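Local structure of KaiC domain-containing protein (2ZTS) at residues Thr45-Phe50 / Ile176-Ala181; Pro61-Thr66 / Arg129-Ile134; Lys137-Asp142 / Leu169-Thr174. The protein probably binds ATP as a KaiC-like P-loop protein, and holds ADP and magnesium ions in the crystal. All coordinates share one frame; numbering follows the deposited sequence.

Contact 1. Residues Thr45-Phe50 / Ile176-Ala181. With ADP (adenosine-5'-diphosphate), chain H.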
loop_
_atom_site.group_PDB
_atom_site.type_symbol
_atom_site.label_atom_id
_atom_site.label_comp_id
_atom_site.label_asym_id
_atom_site.label_seq_id
_atom_site.Cartn_x
_atom_site.Cartn_y
_atom_site.Cartn_z
ATOM N N THR C 45 -31.032 -4.695 -2.811
ATOM C CA THR C 45 -32.074 -5.153 -3.686
ATOM C C THR C 45 -32.222 -6.671 -3.714
ATOM O O THR C 45 -33.302 -7.211 -3.516
ATOM C CB THR C 45 -31.797 -4.586 -5.095
ATOM O OG1 THR C 45 -31.955 -3.164 -5.008
ATOM C CG2 THR C 45 -32.860 -4.989 -6.094
ATOM N N PHE C 46 -31.114 -7.335 -3.962
ATOM C CA PHE C 46 -30.985 -8.787 -3.972
ATOM C C PHE C 46 -31.400 -9.375 -2.587
ATOM O O PHE C 46 -32.213 -10.285 -2.522
ATOM C CB PHE C 46 -29.539 -9.072 -4.277
ATOM C CG PHE C 46 -29.225 -10.484 -4.504
ATOM C CD1 PHE C 46 -28.901 -10.922 -5.754
ATOM C CD2 PHE C 46 -29.256 -11.389 -3.444
ATOM C CE1 PHE C 46 -28.604 -12.247 -5.959
ATOM C CE2 PHE C 46 -28.955 -12.737 -3.644
ATOM C CZ PHE C 46 -28.621 -13.169 -4.879
ATOM N N ALA C 47 -30.909 -8.798 -1.489
ATOM C CA ALA C 47 -31.315 -9.202 -0.120
ATOM C C ALA C 47 -32.804 -8.976 0.192
ATOM O O ALA C 47 -33.448 -9.831 0.852
ATOM C CB ALA C 47 -30.502 -8.512 0.896
ATOM N N ALA C 48 -33.369 -7.899 -0.342
ATOM C CA ALA C 48 -34.756 -7.584 -0.116
ATOM C C ALA C 48 -35.630 -8.548 -0.909
ATOM O O ALA C 48 -36.660 -8.997 -0.403
ATOM C CB ALA C 48 -35.050 -6.193 -0.469
ATOM N N GLN C 49 -35.212 -8.844 -2.136
ATOM C CA GLN C 49 -35.929 -9.748 -2.996
ATOM C C GLN C 49 -36.028 -11.135 -2.359
ATOM O O GLN C 49 -37.094 -11.785 -2.385
ATOM C CB GLN C 49 -35.240 -9.825 -4.368
ATOM C CG GLN C 49 -36.141 -10.240 -5.522
ATOM C CD GLN C 49 -35.535 -9.882 -6.876
ATOM O OE1 GLN C 49 -34.858 -8.867 -6.982
ATOM N NE2 GLN C 49 -35.731 -10.735 -7.893
ATOM N N PHE C 50 -34.924 -11.569 -1.752
ATOM C CA PHE C 50 -34.849 -12.845 -1.059
ATOM C C PHE C 50 -35.899 -12.896 0.039
ATOM O O PHE C 50 -36.559 -13.916 0.183
ATOM C CB PHE C 50 -33.426 -13.047 -0.495
ATOM C CG PHE C 50 -33.243 -14.210 0.485
ATOM C CD1 PHE C 50 -33.239 -15.532 0.050
ATOM C CD2 PHE C 50 -32.878 -13.981 1.776
ATOM C CE1 PHE C 50 -32.977 -16.570 0.912
ATOM C CE2 PHE C 50 -32.595 -15.051 2.661
ATOM C CZ PHE C 50 -32.639 -16.325 2.215
ATOM N N ILE C 176 -28.591 -14.119 4.444
ATOM C CA ILE C 176 -27.668 -13.269 3.660
ATOM C C ILE C 176 -27.132 -12.104 4.530
ATOM O O ILE C 176 -27.892 -11.365 5.174
ATOM C CB ILE C 176 -28.338 -12.728 2.404
ATOM C CG1 ILE C 176 -28.679 -13.882 1.472
ATOM C CG2 ILE C 176 -27.438 -11.675 1.673
ATOM C CD1 ILE C 176 -29.650 -13.517 0.325
ATOM N N LEU C 177 -25.816 -11.969 4.565
ATOM C CA LEU C 177 -25.110 -10.842 5.168
ATOM C C LEU C 177 -24.473 -10.095 4.037
ATOM O O LEU C 177 -23.882 -10.708 3.134
ATOM C CB LEU C 177 -23.964 -11.310 6.093
ATOM C CG LEU C 177 -24.288 -12.389 7.132
ATOM C CD1 LEU C 177 -23.048 -12.923 7.787
ATOM C CD2 LEU C 177 -25.214 -11.793 8.181
ATOM N N THR C 178 -24.559 -8.778 4.074
ATOM C CA THR C 178 -23.984 -7.964 3.014
ATOM C C THR C 178 -22.771 -7.257 3.520
ATOM O O THR C 178 -22.733 -6.874 4.699
ATOM C CB THR C 178 -24.977 -6.955 2.475
ATOM O OG1 THR C 178 -25.240 -5.944 3.450
ATOM C CG2 THR C 178 -26.336 -7.628 2.216
ATOM N N THR C 179 -21.772 -7.118 2.649
ATOM C CA THR C 179 -20.621 -6.282 2.937
ATOM C C THR C 179 -20.156 -5.585 1.656
ATOM O O THR C 179 -20.601 -5.920 0.553
ATOM C CB THR C 179 -19.532 -7.081 3.618
ATOM O OG1 THR C 179 -18.479 -6.211 4.064
ATOM C CG2 THR C 179 -18.845 -8.004 2.657
ATOM N N GLU C 180 -19.319 -4.559 1.807
ATOM C CA GLU C 180 -18.971 -3.717 0.669
ATOM C C GLU C 180 -17.479 -3.375 0.605
ATOM O O GLU C 180 -16.997 -2.697 1.511
ATOM C CB GLU C 180 -19.809 -2.452 0.757
ATOM C CG GLU C 180 -19.657 -1.439 -0.398
ATOM C CD GLU C 180 -20.769 -0.362 -0.380
ATOM O OE1 GLU C 180 -21.992 -0.733 -0.477
ATOM O OE2 GLU C 180 -20.401 0.849 -0.291
ATOM N N ALA C 181 -16.803 -3.890 -0.433
ATOM C CA ALA C 181 -15.479 -3.445 -0.979
ATOM C C ALA C 181 -15.496 -3.219 -2.550
ATOM O O ALA C 181 -16.334 -3.820 -3.239
ATOM C CB ALA C 181 -14.431 -4.505 -0.691
HETATM P PB ADP H . -26.080 -1.524 -3.026
HETATM O O1B ADP H . -25.183 -2.559 -3.556
HETATM O O2B ADP H . -25.368 -0.185 -2.797
HETATM O O3B ADP H . -26.832 -1.969 -1.721
HETATM P PA ADP H . -28.715 -1.246 -4.272
HETATM O O1A ADP H . -29.413 -2.609 -4.067
HETATM O O2A ADP H . -29.184 -0.182 -3.306
HETATM O O3A ADP H . -27.095 -1.365 -4.289
HETATM O "O5'" ADP H . -28.969 -0.894 -5.801
HETATM C "C5'" ADP H . -29.655 0.247 -6.206
HETATM C "C4'" ADP H . -29.675 0.361 -7.711
HETATM O "O4'" ADP H . -30.715 -0.337 -8.356
HETATM C "C3'" ADP H . -29.792 1.818 -8.110
HETATM O "O3'" ADP H . -28.501 2.410 -7.949
HETATM C "C2'" ADP H . -30.362 1.712 -9.511
HETATM O "O2'" ADP H . -29.376 1.525 -10.464
HETATM C "C1'" ADP H . -31.199 0.429 -9.466
HETATM N N9 ADP H . -32.624 0.672 -9.193
HETATM C C8 ADP H . -33.178 1.141 -8.007
HETATM N N7 ADP H . -34.520 1.190 -8.140
HETATM C C5 ADP H . -34.823 0.810 -9.413
HETATM C C6 ADP H . -36.026 0.673 -10.099
HETATM N N6 ADP H . -37.197 0.681 -9.445
HETATM N N1 ADP H . -35.999 0.209 -11.416
HETATM C C2 ADP H . -34.799 -0.111 -12.032
HETATM N N3 ADP H . -33.592 0.016 -11.337
HETATM C C4 ADP H . -33.627 0.467 -10.067
#
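In this P-loop NTPase core, the helix that follows the Walker A loop lays Phe46, Ala47 and Phe50 on Ile176 and Thr178 of strand 174-179. Helix segment and strand segment run nearly antiparallel (168°), their axes 9.5 Å apart at closest approach. Ile176 buries more surface here than any other residue, and its CD1 is the focal atom. That methyl lies over one face of the Phe50 ring, displaced toward the rim, with CD2 of Phe50 nearest to CD1 of Ile176 at 3.6 Å, a CH-pi contact. It meets Phe46 quite differently, near the ring plane and at the edge, where Phe46 CE2 is 4.1 Å from Ile176 CD1. A chi1 of -65° sets Ile176 CG1 anti to the carbonyl carbon and, with chi2 extended, carries CD1 between the two phenylalanines. Replacing Phe50 by an alanine would probably leave Ile176 CD1 without the ring face it rests on and open a gap beneath the helix. Ala47 CB is touched more loosely, 4.5 Å from Ile176 CG2; Thr178 CG2 also approaches it, while Thr178 OG1 is hydrogen-bonded to Asp142. At the start of the helix segment the nucleotide is gripped twice by one residue: Thr45 N donates to ADP O1A over 2.9 Å (158° at the hydrogen), and Thr45 OG1 donates to that same O1A over 2.8 Å.

Contact 2. Residues Pro61-Thr66 / Arg129-Ile134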
loop_
_atom_site.group_PDB
_atom_site.type_symbol
_atom_site.label_atom_id
_atom_site.label_comp_id
_atom_site.label_asym_id
_atom_site.label_seq_id
_atom_site.Cartn_x
_atom_site.Cartn_y
_atom_site.Cartn_z
ATOM N N PRO C 61 -41.583 -17.015 6.317
ATOM C CA PRO C 61 -41.427 -15.723 7.009
ATOM C C PRO C 61 -39.974 -15.270 6.998
ATOM O O PRO C 61 -39.103 -16.128 7.080
ATOM C CB PRO C 61 -41.901 -16.005 8.450
ATOM C CG PRO C 61 -42.660 -17.382 8.380
ATOM C CD PRO C 61 -42.009 -18.108 7.217
ATOM N N GLY C 62 -39.732 -13.966 6.906
ATOM C CA GLY C 62 -38.396 -13.403 6.856
ATOM C C GLY C 62 -38.156 -12.153 7.670
ATOM O O GLY C 62 -39.040 -11.316 7.866
ATOM N N VAL C 63 -36.940 -12.033 8.181
ATOM C CA VAL C 63 -36.524 -10.864 8.907
ATOM C C VAL C 63 -35.445 -10.087 8.107
ATOM O O VAL C 63 -34.391 -10.604 7.840
ATOM C CB VAL C 63 -36.007 -11.221 10.291
ATOM C CG1 VAL C 63 -35.555 -9.991 11.007
ATOM C CG2 VAL C 63 -37.083 -11.962 11.110
ATOM N N PHE C 64 -35.715 -8.839 7.785
ATOM C CA PHE C 64 -34.749 -7.989 7.166
ATOM C C PHE C 64 -34.244 -7.035 8.204
ATOM O O PHE C 64 -34.984 -6.160 8.678
ATOM C CB PHE C 64 -35.397 -7.293 5.990
ATOM C CG PHE C 64 -34.428 -6.619 5.051
ATOM C CD1 PHE C 64 -34.262 -7.099 3.782
ATOM C CD2 PHE C 64 -33.741 -5.452 5.435
ATOM C CE1 PHE C 64 -33.360 -6.503 2.906
ATOM C CE2 PHE C 64 -32.845 -4.830 4.563
ATOM C CZ PHE C 64 -32.669 -5.361 3.271
ATOM N N VAL C 65 -32.976 -7.197 8.588
ATOM C CA VAL C 65 -32.363 -6.304 9.564
ATOM C C VAL C 65 -31.607 -5.274 8.748
ATOM O O VAL C 65 -30.828 -5.664 7.891
ATOM C CB VAL C 65 -31.381 -7.034 10.421
ATOM C CG1 VAL C 65 -30.690 -6.121 11.382
ATOM C CG2 VAL C 65 -32.036 -8.261 11.112
ATOM N N THR C 66 -31.822 -3.977 9.007
ATOM C CA THR C 66 -31.061 -2.939 8.378
ATOM C C THR C 66 -30.541 -1.842 9.300
ATOM O O THR C 66 -31.257 -1.313 10.118
ATOM C CB THR C 66 -31.871 -2.351 7.179
ATOM O OG1 THR C 66 -31.216 -1.184 6.662
ATOM C CG2 THR C 66 -33.275 -1.952 7.538
ATOM N N ARG C 129 -34.876 -12.763 19.083
ATOM C CA ARG C 129 -36.276 -12.682 19.530
ATOM C C ARG C 129 -37.214 -12.554 18.374
ATOM O O ARG C 129 -38.243 -13.206 18.322
ATOM C CB ARG C 129 -36.451 -11.511 20.487
ATOM C CG ARG C 129 -37.901 -11.243 20.827
ATOM C CD ARG C 129 -38.097 -10.051 21.745
ATOM N NE ARG C 129 -39.512 -9.893 22.026
ATOM C CZ ARG C 129 -40.067 -8.801 22.541
ATOM N NH1 ARG C 129 -41.385 -8.758 22.759
ATOM N NH2 ARG C 129 -39.317 -7.765 22.842
ATOM N N VAL C 130 -36.877 -11.730 17.402
ATOM C CA VAL C 130 -37.790 -11.485 16.297
ATOM C C VAL C 130 -37.817 -12.687 15.313
ATOM O O VAL C 130 -38.893 -13.045 14.761
ATOM C CB VAL C 130 -37.412 -10.175 15.531
ATOM C CG1 VAL C 130 -38.234 -10.007 14.255
ATOM C CG2 VAL C 130 -37.598 -8.994 16.410
ATOM N N VAL C 131 -36.652 -13.304 15.084
ATOM C CA VAL C 131 -36.611 -14.512 14.262
ATOM C C VAL C 131 -37.548 -15.566 14.867
ATOM O O VAL C 131 -38.345 -16.172 14.158
ATOM C CB VAL C 131 -35.164 -15.046 14.104
ATOM C CG1 VAL C 131 -35.135 -16.565 13.729
ATOM C CG2 VAL C 131 -34.437 -14.236 13.029
ATOM N N LYS C 132 -37.450 -15.739 16.178
ATOM C CA LYS C 132 -38.239 -16.753 16.901
ATOM C C LYS C 132 -39.757 -16.445 16.939
ATOM O O LYS C 132 -40.583 -17.323 16.660
ATOM C CB LYS C 132 -37.651 -16.932 18.301
ATOM C CG LYS C 132 -36.249 -17.631 18.348
ATOM C CD LYS C 132 -36.260 -18.973 17.544
ATOM C CE LYS C 132 -35.212 -20.000 18.021
ATOM N NZ LYS C 132 -35.046 -21.080 16.998
ATOM N N ALA C 133 -40.107 -15.182 17.186
ATOM C CA ALA C 133 -41.502 -14.720 17.169
ATOM C C ALA C 133 -42.247 -14.908 15.862
ATOM O O ALA C 133 -43.417 -15.256 15.888
ATOM C CB ALA C 133 -41.577 -13.240 17.601
ATOM N N ILE C 134 -41.621 -14.714 14.705
ATOM C CA ILE C 134 -42.348 -14.989 13.479
ATOM C C ILE C 134 -42.020 -16.351 12.871
ATOM O O ILE C 134 -42.512 -16.652 11.818
ATOM C CB ILE C 134 -42.179 -13.854 12.441
ATOM C CG1 ILE C 134 -40.736 -13.807 11.877
ATOM C CG2 ILE C 134 -42.540 -12.492 13.084
ATOM C CD1 ILE C 134 -40.623 -12.903 10.695
#
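Pro61 meets the last turn of helix 120-134 with its ring: CB is 3.5 Å from Ile134 O and CG lies equally near that oxygen, while CB also touches the Ile134 CD1 methyl at 4.0 Å. At Gly62 only the backbone takes part, its carbonyl O lying 3.6 Å from Ile134 CD1. Ile134 reaches this far in because its CG1 sits between the backbone N and the carbonyl carbon (chi1 69°) and the chain beyond is extended. Helix and strand run nearly antiparallel (158°), with axes 8.6 Å apart, as expected in an alpha/beta sheet whose helix belongs to a beta-alpha-beta crossover: helix 120-134 lies on the path from strand 94-97 to strand 138-142 and passes over strand 62-66 between them. Val63 supplies the centre of the contact through a single branch, CG2. This methyl is 3.7 Å from Ile134 CD1, 3.9 Å from Val130 CG1 and 4.0 Å from Val131 CG2, so three helix side chains converge on it. Phe64 turns to the other face of the sheet, where it packs on Ala47, Ala48 and Ile51 of helix 43-58.

Contact 3. Residues Lys137-Asp142 / Leu169-Thr174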
loop_
_atom_site.group_PDB
_atom_site.type_symbol
_atom_site.label_atom_id
_atom_site.label_comp_id
_atom_site.label_asym_id
_atom_site.label_seq_id
_atom_site.Cartn_x
_atom_site.Cartn_y
_atom_site.Cartn_z
ATOM N N LYS C 137 -37.791 -18.300 8.515
ATOM C CA LYS C 137 -36.856 -19.201 7.900
ATOM C C LYS C 137 -35.743 -18.407 7.129
ATOM O O LYS C 137 -34.781 -19.015 6.691
ATOM C CB LYS C 137 -37.590 -20.216 7.006
ATOM C CG LYS C 137 -38.396 -21.296 7.770
ATOM C CD LYS C 137 -39.555 -21.789 6.935
ATOM C CE LYS C 137 -40.070 -23.215 7.296
ATOM N NZ LYS C 137 -40.510 -23.933 6.024
ATOM N N ARG C 138 -35.888 -17.088 6.981
ATOM C CA ARG C 138 -34.985 -16.276 6.174
ATOM C C ARG C 138 -34.548 -15.056 6.973
ATOM O O ARG C 138 -35.328 -14.500 7.745
ATOM C CB ARG C 138 -35.691 -15.857 4.910
ATOM C CG ARG C 138 -35.803 -16.926 3.864
ATOM C CD ARG C 138 -36.403 -16.455 2.557
ATOM N NE ARG C 138 -36.902 -17.623 1.838
ATOM C CZ ARG C 138 -36.804 -17.842 0.541
ATOM N NH1 ARG C 138 -36.269 -16.965 -0.273
ATOM N NH2 ARG C 138 -37.280 -18.977 0.026
ATOM N N LEU C 139 -33.303 -14.645 6.818
ATOM C CA LEU C 139 -32.747 -13.522 7.587
ATOM C C LEU C 139 -31.776 -12.717 6.707
ATOM O O LEU C 139 -31.023 -13.302 5.960
ATOM C CB LEU C 139 -32.038 -14.040 8.846
ATOM C CG LEU C 139 -31.285 -12.984 9.682
ATOM C CD1 LEU C 139 -32.180 -11.872 10.208
ATOM C CD2 LEU C 139 -30.541 -13.694 10.842
ATOM N N VAL C 140 -31.800 -11.408 6.802
ATOM C CA VAL C 140 -30.845 -10.528 6.104
ATOM C C VAL C 140 -30.288 -9.552 7.129
ATOM O O VAL C 140 -31.041 -9.049 7.943
ATOM C CB VAL C 140 -31.538 -9.733 4.987
ATOM C CG1 VAL C 140 -30.708 -8.548 4.539
ATOM C CG2 VAL C 140 -31.832 -10.632 3.808
ATOM N N ILE C 141 -28.979 -9.329 7.107
ATOM C CA ILE C 141 -28.346 -8.248 7.832
ATOM C C ILE C 141 -27.640 -7.414 6.785
ATOM O O ILE C 141 -26.637 -7.815 6.203
ATOM C CB ILE C 141 -27.382 -8.775 8.920
ATOM C CG1 ILE C 141 -28.166 -9.740 9.882
ATOM C CG2 ILE C 141 -26.698 -7.606 9.649
ATOM C CD1 ILE C 141 -27.411 -10.190 11.119
ATOM N N ASP C 142 -28.250 -6.280 6.503
ATOM C CA ASP C 142 -27.728 -5.279 5.608
ATOM C C ASP C 142 -27.346 -4.110 6.486
ATOM O O ASP C 142 -28.189 -3.363 6.833
ATOM C CB ASP C 142 -28.833 -4.889 4.638
ATOM C CG ASP C 142 -28.332 -4.112 3.458
ATOM O OD1 ASP C 142 -29.193 -3.445 2.812
ATOM O OD2 ASP C 142 -27.119 -4.170 3.073
ATOM N N LEU C 169 -25.589 -19.849 13.984
ATOM C CA LEU C 169 -25.489 -21.287 14.119
ATOM C C LEU C 169 -26.659 -21.811 15.008
ATOM O O LEU C 169 -27.303 -22.801 14.683
ATOM C CB LEU C 169 -24.098 -21.651 14.739
ATOM C CG LEU C 169 -22.884 -21.984 13.820
ATOM C CD1 LEU C 169 -22.863 -21.188 12.513
ATOM C CD2 LEU C 169 -21.494 -21.855 14.544
ATOM N N GLU C 170 -26.954 -21.094 16.078
ATOM C CA GLU C 170 -28.033 -21.486 16.998
ATOM C C GLU C 170 -29.377 -21.395 16.336
ATOM O O GLU C 170 -30.203 -22.286 16.511
ATOM C CB GLU C 170 -28.081 -20.566 18.203
ATOM C CG GLU C 170 -27.772 -21.210 19.526
ATOM C CD GLU C 170 -27.423 -20.141 20.527
ATOM O OE1 GLU C 170 -26.203 -19.784 20.632
ATOM O OE2 GLU C 170 -28.378 -19.624 21.159
HETATM N N MSE C 171 -29.605 -20.340 15.565
HETATM C CA MSE C 171 -30.910 -20.125 14.975
HETATM C C MSE C 171 -31.130 -21.038 13.781
HETATM O O MSE C 171 -32.264 -21.372 13.460
HETATM C CB MSE C 171 -31.075 -18.694 14.536
HETATM C CG MSE C 171 -31.262 -17.748 15.676
HETATM SE SE MSE C 171 -31.555 -15.850 15.067
HETATM C CE MSE C 171 -30.089 -15.633 13.714
ATOM N N GLY C 172 -30.067 -21.460 13.114
ATOM C CA GLY C 172 -30.238 -22.303 11.950
ATOM C C GLY C 172 -31.121 -21.767 10.836
ATOM O O GLY C 172 -31.739 -22.575 10.153
ATOM N N VAL C 173 -31.205 -20.437 10.628
ATOM C CA VAL C 173 -31.982 -19.900 9.481
ATOM C C VAL C 173 -31.089 -19.720 8.245
ATOM O O VAL C 173 -29.924 -19.937 8.288
ATOM C CB VAL C 173 -32.789 -18.614 9.802
ATOM C CG1 VAL C 173 -33.838 -18.931 10.877
ATOM C CG2 VAL C 173 -31.900 -17.429 10.265
ATOM N N THR C 174 -31.677 -19.454 7.104
ATOM C CA THR C 174 -30.879 -19.273 5.913
ATOM C C THR C 174 -30.710 -17.787 5.808
ATOM O O THR C 174 -31.695 -17.086 5.727
ATOM C CB THR C 174 -31.626 -19.779 4.711
ATOM O OG1 THR C 174 -31.879 -21.193 4.816
ATOM C CG2 THR C 174 -30.772 -19.562 3.429
HETATM O O HOH W 1 -34.144 -21.533 6.120
#
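Leu139 carries its CG anti to the backbone N (chi1 174°), and Met171, built as selenomethionine, bends at its third torsion (chi3 -47°); together these turns bring Leu139 CD2 and Met171 CE to 3.5 Å, tighter than ordinary van der Waals contact. The two side chains cross at about a right angle and touch through their terminal methyls. Val173 joins from the same segment: its CG2, placed between its own backbone N and carbonyl carbon, lies 3.7 Å from Leu139 CB and also touches Leu139 CD2.

Beside this apolar group the backbones pair as a parallel bridge between Arg138 and Thr174. Thr174 N donates to Lys137 O over 3.2 Å along an almost straight path (171° at the hydrogen). Leu139 N returns a bond of 3.1 Å to Thr174 O, noticeably more bent. The two bonds flank Arg138, whose CA makes a further CA-H...O contact of 3.4 Å with Thr174 O. Lys137 O has a second donor, a water at 2.7 Å, which is also 2.6 Å from Thr174 OG1 and thus ties that hydroxyl to the start of the strand; Gly30 N bonds to the same hydroxyl.

Gly172, with positive phi, ends helix 157-171 and lets the chain turn into strand 174-179, closing a beta-alpha-beta unit with strand 138-142. The far end of that strand holds Asp142, a magnesium-binding residue bonded to Thr44 and consistent with a Walker B aspartate. Helix 120-134 covers the Leu139, Met171 and Val173 side through Ile127, Tyr128 and Val131, strand 62-66 flanks Leu139 with Val63 and Val65, and helix 43-58 packs on the other face against Arg138 and Val140.

Overall arrangement
From the N terminus, residues 45-50, on helix 43-58, open the long loop that contact 1 closes at 176-181, 126 residues on. Contacts 2 and 3 both fall within that span and follow each other in series: strand 62-66 waits for helix 120-134, then strand 138-142 for the end of helix 157-171. No two loops cross. Strands 62-66, 138-142 and 174-179 are successive neighbours in the parallel part of one mixed sheet, so backbone bonds such as Val65 N to Val140 O and Ile176 N to Leu139 O link the contacts directly. Helix 43-58 covers one face, helices 120-134 and 157-171 the other, and Thr178 meets Asp142 near the nucleotide.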